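Local coordinates for protein CymD (Pseudomonas putida, PDB 6Z34) that forms an outer-membrane channel of the FadL family that probably takes up monoaromatic hydrocarbons by lateral diffusion, at residues M31-A35 and V236-Y240; P279-G285 and D299-W305; G356-L362 and S375-L381. One frame throughout, in Å; residues are numbered along the deposited sequence.

Interaction 1 (M31-A35 and V236-Y240); sequences MLNPA and VGIVY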
loop_
_atom_site.group_PDB
_atom_site.type_symbol
_atom_site.label_atom_id
_atom_site.label_comp_id
_atom_site.label_asym_id
_atom_site.label_seq_id
_atom_site.Cartn_x
_atom_site.Cartn_y
_atom_site.Cartn_z
ATOM N N MET A 31 5.661 -5.558 8.694
ATOM C CA MET A 31 5.386 -4.541 7.691
ATOM C C MET A 31 5.177 -3.171 8.302
ATOM O O MET A 31 4.782 -2.252 7.588
ATOM C CB MET A 31 4.159 -4.916 6.863
ATOM C CG MET A 31 4.358 -6.131 5.963
ATOM S SD MET A 31 5.593 -5.882 4.661
ATOM C CE MET A 31 5.111 -4.297 4.038
ATOM N N LEU A 32 5.397 -3.012 9.608
ATOM C CA LEU A 32 5.282 -1.687 10.208
ATOM C C LEU A 32 6.574 -1.399 10.950
ATOM O O LEU A 32 7.544 -0.898 10.361
ATOM C CB LEU A 32 4.072 -1.581 11.133
ATOM C CG LEU A 32 3.567 -0.131 11.224
ATOM C CD1 LEU A 32 2.053 -0.106 11.361
ATOM C CD2 LEU A 32 4.223 0.675 12.340
ATOM N N ASN A 33 6.615 -1.741 12.233
ATOM C CA ASN A 33 7.865 -1.661 12.984
ATOM C C ASN A 33 8.222 -3.075 13.407
ATOM O O ASN A 33 7.640 -3.618 14.367
ATOM C CB ASN A 33 7.766 -0.716 14.182
ATOM C CG ASN A 33 9.098 -0.593 14.949
ATOM O OD1 ASN A 33 10.149 -1.110 14.515
ATOM N ND2 ASN A 33 9.059 0.097 16.091
ATOM N N PRO A 34 9.146 -3.724 12.703
ATOM C CA PRO A 34 9.506 -5.102 13.058
ATOM C C PRO A 34 10.095 -5.241 14.454
ATOM O O PRO A 34 10.109 -6.357 14.985
ATOM C CB PRO A 34 10.519 -5.496 11.970
ATOM C CG PRO A 34 10.858 -4.233 11.237
ATOM C CD PRO A 34 9.736 -3.289 11.426
ATOM N N ALA A 35 10.545 -4.154 15.090
ATOM C CA ALA A 35 11.011 -4.276 16.470
ATOM C C ALA A 35 9.897 -4.761 17.385
ATOM O O ALA A 35 10.180 -5.381 18.419
ATOM C CB ALA A 35 11.569 -2.945 16.983
ATOM N N VAL A 236 8.067 3.599 23.536
ATOM C CA VAL A 236 8.148 4.471 22.375
ATOM C C VAL A 236 8.788 3.679 21.235
ATOM O O VAL A 236 9.620 2.791 21.462
ATOM C CB VAL A 236 8.916 5.776 22.709
ATOM C CG1 VAL A 236 10.330 5.490 23.132
ATOM C CG2 VAL A 236 8.910 6.716 21.533
ATOM N N GLY A 237 8.349 3.962 20.012
ATOM C CA GLY A 237 8.802 3.222 18.845
ATOM C C GLY A 237 9.026 4.140 17.659
ATOM O O GLY A 237 8.326 5.143 17.473
ATOM N N ILE A 238 10.026 3.793 16.857
ATOM C CA ILE A 238 10.380 4.582 15.679
ATOM C C ILE A 238 10.795 3.621 14.577
ATOM O O ILE A 238 11.577 2.692 14.815
ATOM C CB ILE A 238 11.509 5.602 15.983
ATOM C CG1 ILE A 238 11.932 6.362 14.735
ATOM C CG2 ILE A 238 12.753 4.946 16.480
ATOM C CD1 ILE A 238 10.970 7.405 14.315
ATOM N N VAL A 239 10.265 3.831 13.369
ATOM C CA VAL A 239 10.650 2.997 12.235
ATOM C C VAL A 239 10.781 3.860 10.994
ATOM O O VAL A 239 9.922 4.700 10.706
ATOM C CB VAL A 239 9.668 1.822 11.997
ATOM C CG1 VAL A 239 8.251 2.315 11.757
ATOM C CG2 VAL A 239 10.145 0.973 10.820
ATOM N N TYR A 240 11.868 3.647 10.262
ATOM C CA TYR A 240 12.077 4.255 8.959
ATOM C C TYR A 240 11.850 3.221 7.862
ATOM O O TYR A 240 12.499 2.169 7.836
ATOM C CB TYR A 240 13.474 4.849 8.850
ATOM C CG TYR A 240 13.681 5.639 7.576
ATOM C CD1 TYR A 240 13.144 6.916 7.428
ATOM C CD2 TYR A 240 14.429 5.117 6.526
ATOM C CE1 TYR A 240 13.348 7.655 6.258
ATOM C CE2 TYR A 240 14.639 5.846 5.360
ATOM C CZ TYR A 240 14.097 7.107 5.231
ATOM O OH TYR A 240 14.326 7.797 4.067
#

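Interaction 2 (P279-G285 and D299-W305); sequences PASLVAG and DYKRVYW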
loop_
_atom_site.group_PDB
_atom_site.type_symbol
_atom_site.label_atom_id
_atom_site.label_comp_id
_atom_site.label_asym_id
_atom_site.label_seq_id
_atom_site.Cartn_x
_atom_site.Cartn_y
_atom_site.Cartn_z
ATOM N N PRO A 279 7.762 5.996 -1.930
ATOM C CA PRO A 279 8.530 6.873 -1.059
ATOM C C PRO A 279 8.829 6.219 0.277
ATOM O O PRO A 279 8.064 5.399 0.786
ATOM C CB PRO A 279 7.610 8.087 -0.891
ATOM C CG PRO A 279 6.235 7.511 -1.026
ATOM C CD PRO A 279 6.331 6.344 -1.958
ATOM N N ALA A 280 9.984 6.593 0.818
ATOM C CA ALA A 280 10.345 6.409 2.213
ATOM C C ALA A 280 9.251 6.929 3.129
ATOM O O ALA A 280 8.437 7.752 2.712
ATOM C CB ALA A 280 11.658 7.134 2.515
ATOM N N SER A 281 9.210 6.445 4.372
ATOM C CA SER A 281 8.348 7.049 5.379
ATOM C C SER A 281 8.966 6.850 6.750
ATOM O O SER A 281 9.760 5.937 6.980
ATOM C CB SER A 281 6.918 6.498 5.350
ATOM O OG SER A 281 6.910 5.088 5.448
ATOM N N LEU A 282 8.601 7.740 7.653
ATOM C CA LEU A 282 9.084 7.721 9.020
ATOM C C LEU A 282 7.868 7.673 9.921
ATOM O O LEU A 282 6.973 8.514 9.792
ATOM C CB LEU A 282 9.940 8.951 9.323
ATOM C CG LEU A 282 10.537 8.987 10.734
ATOM C CD1 LEU A 282 11.642 7.930 10.910
ATOM C CD2 LEU A 282 11.056 10.380 11.049
ATOM N N VAL A 283 7.826 6.680 10.811
ATOM C CA VAL A 283 6.749 6.539 11.784
ATOM C C VAL A 283 7.352 6.605 13.176
ATOM O O VAL A 283 8.249 5.820 13.510
ATOM C CB VAL A 283 5.984 5.224 11.599
ATOM C CG1 VAL A 283 4.830 5.154 12.588
ATOM C CG2 VAL A 283 5.498 5.095 10.165
ATOM N N ALA A 284 6.860 7.531 13.986
ATOM C CA ALA A 284 7.204 7.621 15.394
ATOM C C ALA A 284 5.926 7.496 16.206
ATOM O O ALA A 284 4.881 8.042 15.825
ATOM C CB ALA A 284 7.902 8.939 15.724
ATOM N N GLY A 285 6.003 6.766 17.316
ATOM C CA GLY A 285 4.782 6.577 18.070
ATOM C C GLY A 285 5.041 6.094 19.480
ATOM O O GLY A 285 6.179 5.847 19.894
ATOM N N ASP A 299 0.347 7.395 16.963
ATOM C CA ASP A 299 1.473 7.394 16.035
ATOM C C ASP A 299 1.410 8.605 15.123
ATOM O O ASP A 299 0.329 9.080 14.750
ATOM C CB ASP A 299 1.522 6.129 15.163
ATOM C CG ASP A 299 1.887 4.873 15.954
ATOM O OD1 ASP A 299 1.914 4.913 17.204
ATOM O OD2 ASP A 299 2.197 3.847 15.318
ATOM N N TYR A 300 2.591 9.092 14.761
ATOM C CA TYR A 300 2.733 10.159 13.792
ATOM C C TYR A 300 3.584 9.642 12.652
ATOM O O TYR A 300 4.628 9.027 12.886
ATOM C CB TYR A 300 3.391 11.397 14.380
ATOM C CG TYR A 300 3.867 12.316 13.281
ATOM C CD1 TYR A 300 2.963 13.092 12.571
ATOM C CD2 TYR A 300 5.212 12.388 12.933
ATOM C CE1 TYR A 300 3.383 13.933 11.565
ATOM C CE2 TYR A 300 5.642 13.220 11.928
ATOM C CZ TYR A 300 4.722 13.989 11.246
ATOM O OH TYR A 300 5.133 14.830 10.239
ATOM N N LYS A 301 3.163 9.916 11.424
ATOM C CA LYS A 301 3.902 9.396 10.288
ATOM C C LYS A 301 4.003 10.435 9.180
ATOM O O LYS A 301 3.014 11.079 8.816
ATOM C CB LYS A 301 3.257 8.118 9.755
ATOM C CG LYS A 301 3.438 7.997 8.285
ATOM C CD LYS A 301 3.078 6.656 7.775
ATOM C CE LYS A 301 1.714 6.695 7.207
ATOM N NZ LYS A 301 1.613 5.528 6.314
ATOM N N ARG A 302 5.209 10.574 8.649
ATOM C CA ARG A 302 5.521 11.451 7.534
ATOM C C ARG A 302 5.918 10.596 6.334
ATOM O O ARG A 302 6.893 9.835 6.412
ATOM C CB ARG A 302 6.657 12.393 7.916
ATOM C CG ARG A 302 7.057 13.333 6.827
ATOM C CD ARG A 302 6.103 14.492 6.776
ATOM N NE ARG A 302 6.661 15.556 5.958
ATOM C CZ ARG A 302 7.156 16.690 6.436
ATOM N NH1 ARG A 302 7.154 16.919 7.743
ATOM N NH2 ARG A 302 7.646 17.592 5.600
ATOM N N VAL A 303 5.169 10.710 5.234
ATOM C CA VAL A 303 5.490 10.011 3.991
ATOM C C VAL A 303 6.163 11.001 3.049
ATOM O O VAL A 303 5.645 12.098 2.824
ATOM C CB VAL A 303 4.235 9.396 3.345
ATOM C CG1 VAL A 303 4.563 8.881 1.972
ATOM C CG2 VAL A 303 3.672 8.258 4.193
ATOM N N TYR A 304 7.313 10.620 2.497
ATOM C CA TYR A 304 8.179 11.569 1.800
ATOM C C TYR A 304 7.992 11.456 0.284
ATOM O O TYR A 304 8.884 11.057 -0.462
ATOM C CB TYR A 304 9.633 11.346 2.198
ATOM C CG TYR A 304 9.933 11.643 3.652
ATOM C CD1 TYR A 304 10.103 12.946 4.096
ATOM C CD2 TYR A 304 10.043 10.609 4.583
ATOM C CE1 TYR A 304 10.378 13.219 5.427
ATOM C CE2 TYR A 304 10.315 10.872 5.916
ATOM C CZ TYR A 304 10.481 12.179 6.328
ATOM O OH TYR A 304 10.745 12.447 7.643
ATOM N N TRP A 305 6.803 11.861 -0.170
ATOM C CA TRP A 305 6.557 11.973 -1.606
ATOM C C TRP A 305 7.486 12.988 -2.269
ATOM O O TRP A 305 7.901 12.789 -3.414
ATOM C CB TRP A 305 5.107 12.376 -1.865
ATOM C CG TRP A 305 4.091 11.431 -1.335
ATOM C CD1 TRP A 305 3.367 11.570 -0.188
ATOM C CD2 TRP A 305 3.658 10.211 -1.941
ATOM N NE1 TRP A 305 2.508 10.505 -0.038
ATOM C CE2 TRP A 305 2.674 9.652 -1.097
ATOM C CE3 TRP A 305 4.009 9.530 -3.108
ATOM C CZ2 TRP A 305 2.035 8.450 -1.387
ATOM C CZ3 TRP A 305 3.372 8.327 -3.395
ATOM C CH2 TRP A 305 2.395 7.808 -2.541
#

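Interaction 3 (G356-L362 and S375-L381); sequences GVHYAQL and STPTTSL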
loop_
_atom_site.group_PDB
_atom_site.type_symbol
_atom_site.label_atom_id
_atom_site.label_comp_id
_atom_site.label_asym_id
_atom_site.label_seq_id
_atom_site.Cartn_x
_atom_site.Cartn_y
_atom_site.Cartn_z
ATOM N N GLY A 356 -10.419 3.380 16.908
ATOM C CA GLY A 356 -9.349 4.257 16.470
ATOM C C GLY A 356 -9.820 5.371 15.564
ATOM O O GLY A 356 -10.913 5.319 14.991
ATOM N N VAL A 357 -8.961 6.384 15.437
ATOM C CA VAL A 357 -9.177 7.512 14.548
ATOM C C VAL A 357 -7.922 7.706 13.714
ATOM O O VAL A 357 -6.799 7.607 14.221
ATOM C CB VAL A 357 -9.509 8.802 15.324
ATOM C CG1 VAL A 357 -9.701 9.956 14.369
ATOM C CG2 VAL A 357 -10.754 8.612 16.150
ATOM N N HIS A 358 -8.115 8.020 12.441
ATOM C CA HIS A 358 -7.028 8.175 11.492
ATOM C C HIS A 358 -7.206 9.499 10.753
ATOM O O HIS A 358 -8.321 9.828 10.334
ATOM C CB HIS A 358 -7.038 6.978 10.549
ATOM C CG HIS A 358 -6.019 7.044 9.469
ATOM N ND1 HIS A 358 -6.304 7.513 8.207
ATOM C CD2 HIS A 358 -4.712 6.699 9.461
ATOM C CE1 HIS A 358 -5.214 7.454 7.464
ATOM N NE2 HIS A 358 -4.237 6.955 8.199
ATOM N N TYR A 359 -6.122 10.267 10.612
ATOM C CA TYR A 359 -6.176 11.582 9.967
ATOM C C TYR A 359 -4.924 11.772 9.122
ATOM O O TYR A 359 -3.807 11.832 9.654
ATOM C CB TYR A 359 -6.305 12.706 10.995
ATOM C CG TYR A 359 -6.291 14.118 10.420
ATOM C CD1 TYR A 359 -5.090 14.766 10.119
ATOM C CD2 TYR A 359 -7.473 14.810 10.201
ATOM C CE1 TYR A 359 -5.075 16.048 9.614
ATOM C CE2 TYR A 359 -7.462 16.094 9.690
ATOM C CZ TYR A 359 -6.265 16.703 9.397
ATOM O OH TYR A 359 -6.269 17.976 8.883
ATOM N N ALA A 360 -5.115 11.894 7.812
ATOM C CA ALA A 360 -4.033 12.076 6.856
ATOM C C ALA A 360 -4.209 13.409 6.136
ATOM O O ALA A 360 -5.325 13.785 5.761
ATOM C CB ALA A 360 -4.000 10.932 5.851
ATOM N N GLN A 361 -3.109 14.126 5.952
ATOM C CA GLN A 361 -3.159 15.459 5.371
ATOM C C GLN A 361 -1.797 15.791 4.784
ATOM O O GLN A 361 -0.767 15.335 5.286
ATOM C CB GLN A 361 -3.559 16.499 6.423
ATOM C CG GLN A 361 -3.443 17.937 5.980
ATOM C CD GLN A 361 -4.422 18.269 4.882
ATOM O OE1 GLN A 361 -4.181 17.990 3.705
ATOM N NE2 GLN A 361 -5.548 18.856 5.265
ATOM N N LEU A 362 -1.799 16.589 3.717
ATOM C CA LEU A 362 -0.548 17.040 3.127
ATOM C C LEU A 362 0.251 17.853 4.146
ATOM O O LEU A 362 -0.246 18.247 5.207
ATOM C CB LEU A 362 -0.809 17.836 1.849
ATOM C CG LEU A 362 -1.670 17.083 0.829
ATOM C CD1 LEU A 362 -1.578 17.716 -0.547
ATOM C CD2 LEU A 362 -1.289 15.623 0.753
ATOM N N SER A 375 -5.481 21.663 0.942
ATOM C CA SER A 375 -5.977 20.368 0.506
ATOM C C SER A 375 -6.936 19.831 1.554
ATOM O O SER A 375 -6.767 20.078 2.749
ATOM C CB SER A 375 -4.829 19.381 0.296
ATOM O OG SER A 375 -4.566 18.662 1.490
ATOM N N THR A 376 -7.946 19.092 1.096
ATOM C CA THR A 376 -8.876 18.452 2.022
ATOM C C THR A 376 -8.215 17.231 2.638
ATOM O O THR A 376 -7.628 16.425 1.912
ATOM C CB THR A 376 -10.161 18.033 1.318
ATOM O OG1 THR A 376 -10.774 19.186 0.726
ATOM C CG2 THR A 376 -11.125 17.387 2.315
ATOM N N PRO A 377 -8.272 17.066 3.954
ATOM C CA PRO A 377 -7.679 15.881 4.579
ATOM C C PRO A 377 -8.603 14.677 4.470
ATOM O O PRO A 377 -9.809 14.789 4.254
ATOM C CB PRO A 377 -7.510 16.309 6.042
ATOM C CG PRO A 377 -8.646 17.205 6.262
ATOM C CD PRO A 377 -8.879 17.958 4.952
ATOM N N THR A 378 -8.020 13.504 4.620
ATOM C CA THR A 378 -8.816 12.291 4.692
ATOM C C THR A 378 -8.871 11.835 6.141
ATOM O O THR A 378 -7.843 11.793 6.819
ATOM C CB THR A 378 -8.254 11.200 3.784
ATOM O OG1 THR A 378 -8.861 9.943 4.115
ATOM C CG2 THR A 378 -6.750 11.110 3.909
ATOM N N THR A 379 -10.077 11.559 6.623
ATOM C CA THR A 379 -10.291 11.084 7.981
ATOM C C THR A 379 -10.912 9.695 7.937
ATOM O O THR A 379 -11.685 9.373 7.029
ATOM C CB THR A 379 -11.203 12.017 8.772
ATOM O OG1 THR A 379 -12.484 12.076 8.134
ATOM C CG2 THR A 379 -10.612 13.441 8.854
ATOM N N SER A 380 -10.568 8.861 8.915
ATOM C CA SER A 380 -11.196 7.553 8.990
ATOM C C SER A 380 -11.401 7.173 10.446
ATOM O O SER A 380 -10.584 7.510 11.305
ATOM C CB SER A 380 -10.372 6.491 8.259
ATOM O OG SER A 380 -9.492 5.830 9.138
ATOM N N LEU A 381 -12.525 6.510 10.709
ATOM C CA LEU A 381 -12.869 5.966 12.013
ATOM C C LEU A 381 -12.845 4.442 11.930
ATOM O O LEU A 381 -13.263 3.865 10.921
ATOM C CB LEU A 381 -14.255 6.431 12.455
ATOM C CG LEU A 381 -14.466 7.850 12.993
ATOM C CD1 LEU A 381 -13.634 8.092 14.240
ATOM C CD2 LEU A 381 -14.172 8.910 11.933
#

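Interaction 1 (M31-A35 and V236-Y240)
Val-239 presents both of its methyl groups to the backbone and side chains of Leu-32 and Asn-33, and contributes most of the strand's side of this small, buried contact of the N-terminal segment with the barrel wall. Its CG2 runs up close to the carbonyl oxygen of the loop, with 3.2 Å from Val-239 CG2 to Leu-32 O. The other methyl, CG1, is rotated to straddle the residue's own N and C (chi1 58°), which places it 3.9 Å from Asn-33 CB. Leu-32 starts off away from the strand, yet its CD2 still reaches to 4.4 Å from Val-239 CG1. On the other flank Pro-34 CD lies 4.3 Å from Val-239 CG2.

The Asn-33 side chain and Val-239 pass alongside one another, heading opposite ways. With CG of Asn-33 anti to its N (chi1 -178°), the amide extends beyond the valine and along the strand toward Gly-237, where ND2 comes within 4.2 Å of Gly-237 CA; a side chain there would point into this amide. The two ends of the amide do different work. OD1 accepts from Ala-35 N at 3.1 Å, an Asx turn in which the donor stands well above the carbonyl plane, while ND2 is held by two backbone oxygens, Ala-21 O and Leu-226 O. Three bonds thus fix the rotation of a buried amide and satisfy its polar atoms, and one of them fastens the loop to the wall.

As in FadL relatives, the N-terminal segment plugs the barrel interior. Strand 234-259 runs here between strands 198-229 and 281-289, Leu-32 backs onto Ile-25 of the plug, and Pro-34 also touches Arg-223 and Ser-142 on barrel strands 198-229 and 131-146.

Interaction 2 (P279-G285 and D299-W305)
Pro-279 sets its CG over one face of the Trp-305 indole, 3.7 Å from the centroid of the six-membered ring and only 14° off the normal, a CH-pi contact. Val-303 CG1 lies over the same face and touches Pro-279 CG as well, so proline and valine methyl share that face side by side. Next along, the Tyr-304 ring meets Leu-282 with its edge, CE2 lying 3.9 Å from Leu-282 CB; the two side chains point the same way, and Arg-302 CG covers a face of the phenol. On the sheet face of Val-283, its CG2 meets Lys-301 CD at 3.7 Å. Farther on, Asp-299 keeps CG close to its own N and opposite its carbonyl carbon (chi1 -70°), which brings OD1 to 3.4 Å from Gly-285 CA, where any side chain would collide with it.

These residues belong to an antiparallel beta hairpin of the barrel wall. Leu-282 with Arg-302 and Ala-284 with Tyr-300 are its hydrogen-bonded pairs, and Tyr-300 N to Ala-284 O, at 2.7 Å, is almost straight. Beyond the regular pairs, Tyr-304 N still bonds to Ala-280 O at 3.1 Å.

In the second shell, Gly-20 N and Ala-21 N of the N-terminal plug both donate to Asp-299 OD2, which places this face toward the lumen. Arg-302 NE forms a salt bridge with Asp-335, ahead of the adjoining strand 336-347.

Interaction 3 (G356-L362 and S375-L381)
Strands 356-362 and 378-381 run antiparallel, their axes 4.7 Å apart at closest approach, with His-358 to Ser-380 and Ala-360 to Thr-378 as hydrogen-bonded pairs. Tyr-359 has CG anti to its N (chi1 177°), and its ring leans obliquely across to the other strand: CZ is 3.6 Å from Pro-377 CB, and CD2 3.7 Å from Thr-379 CG2. An alanine at Tyr-359 would remove the ring and is likely to open a gap beside Pro-377 and Thr-379 CG2. On the same face, Val-357 and Leu-381 lie side by side, their CG2 and CD1 pressed to 3.5 Å.

On the opposite face, Ala-360 CB and Thr-378 CG2 are also tight, at 3.4 Å, and Ser-380 OG sits 3.1 Å from His-358 CB. At the loop end, Gln-361 bends at chi2 (66°) toward Ser-375, but the placing of its amide there is doubtful.

Two consecutive strands thus pair in the beta-barrel wall of this FadL-family protein. Strand 336-347 flanks them on one side, Val-338 meeting His-358 and Ala-360, and on the other Thr-379 bonds by its backbone to Phe-403 of strand 393-404.

In the fold
From the N terminus, interaction 1 comes first and closes by far the longest loop: residues 31-35 of the plug meet strand 234-259 some 200 residues later, after several barrel strands have been laid down. Interactions 2 and 3 then close short local excursions, each joining strands that follow one another in the chain. The three loops run in series, neither nesting nor crossing. Interactions 1 and 2 adjoin directly, since Val-239 N reaches Val-283 O and Gly-237 O reaches Gly-285 N, both probable hydrogen bonds. Between interactions 2 and 3, whose nearest atoms are about 6 Å apart, strand 336-347 pairs with 294-303 and with 351-362, carrying the wall onward.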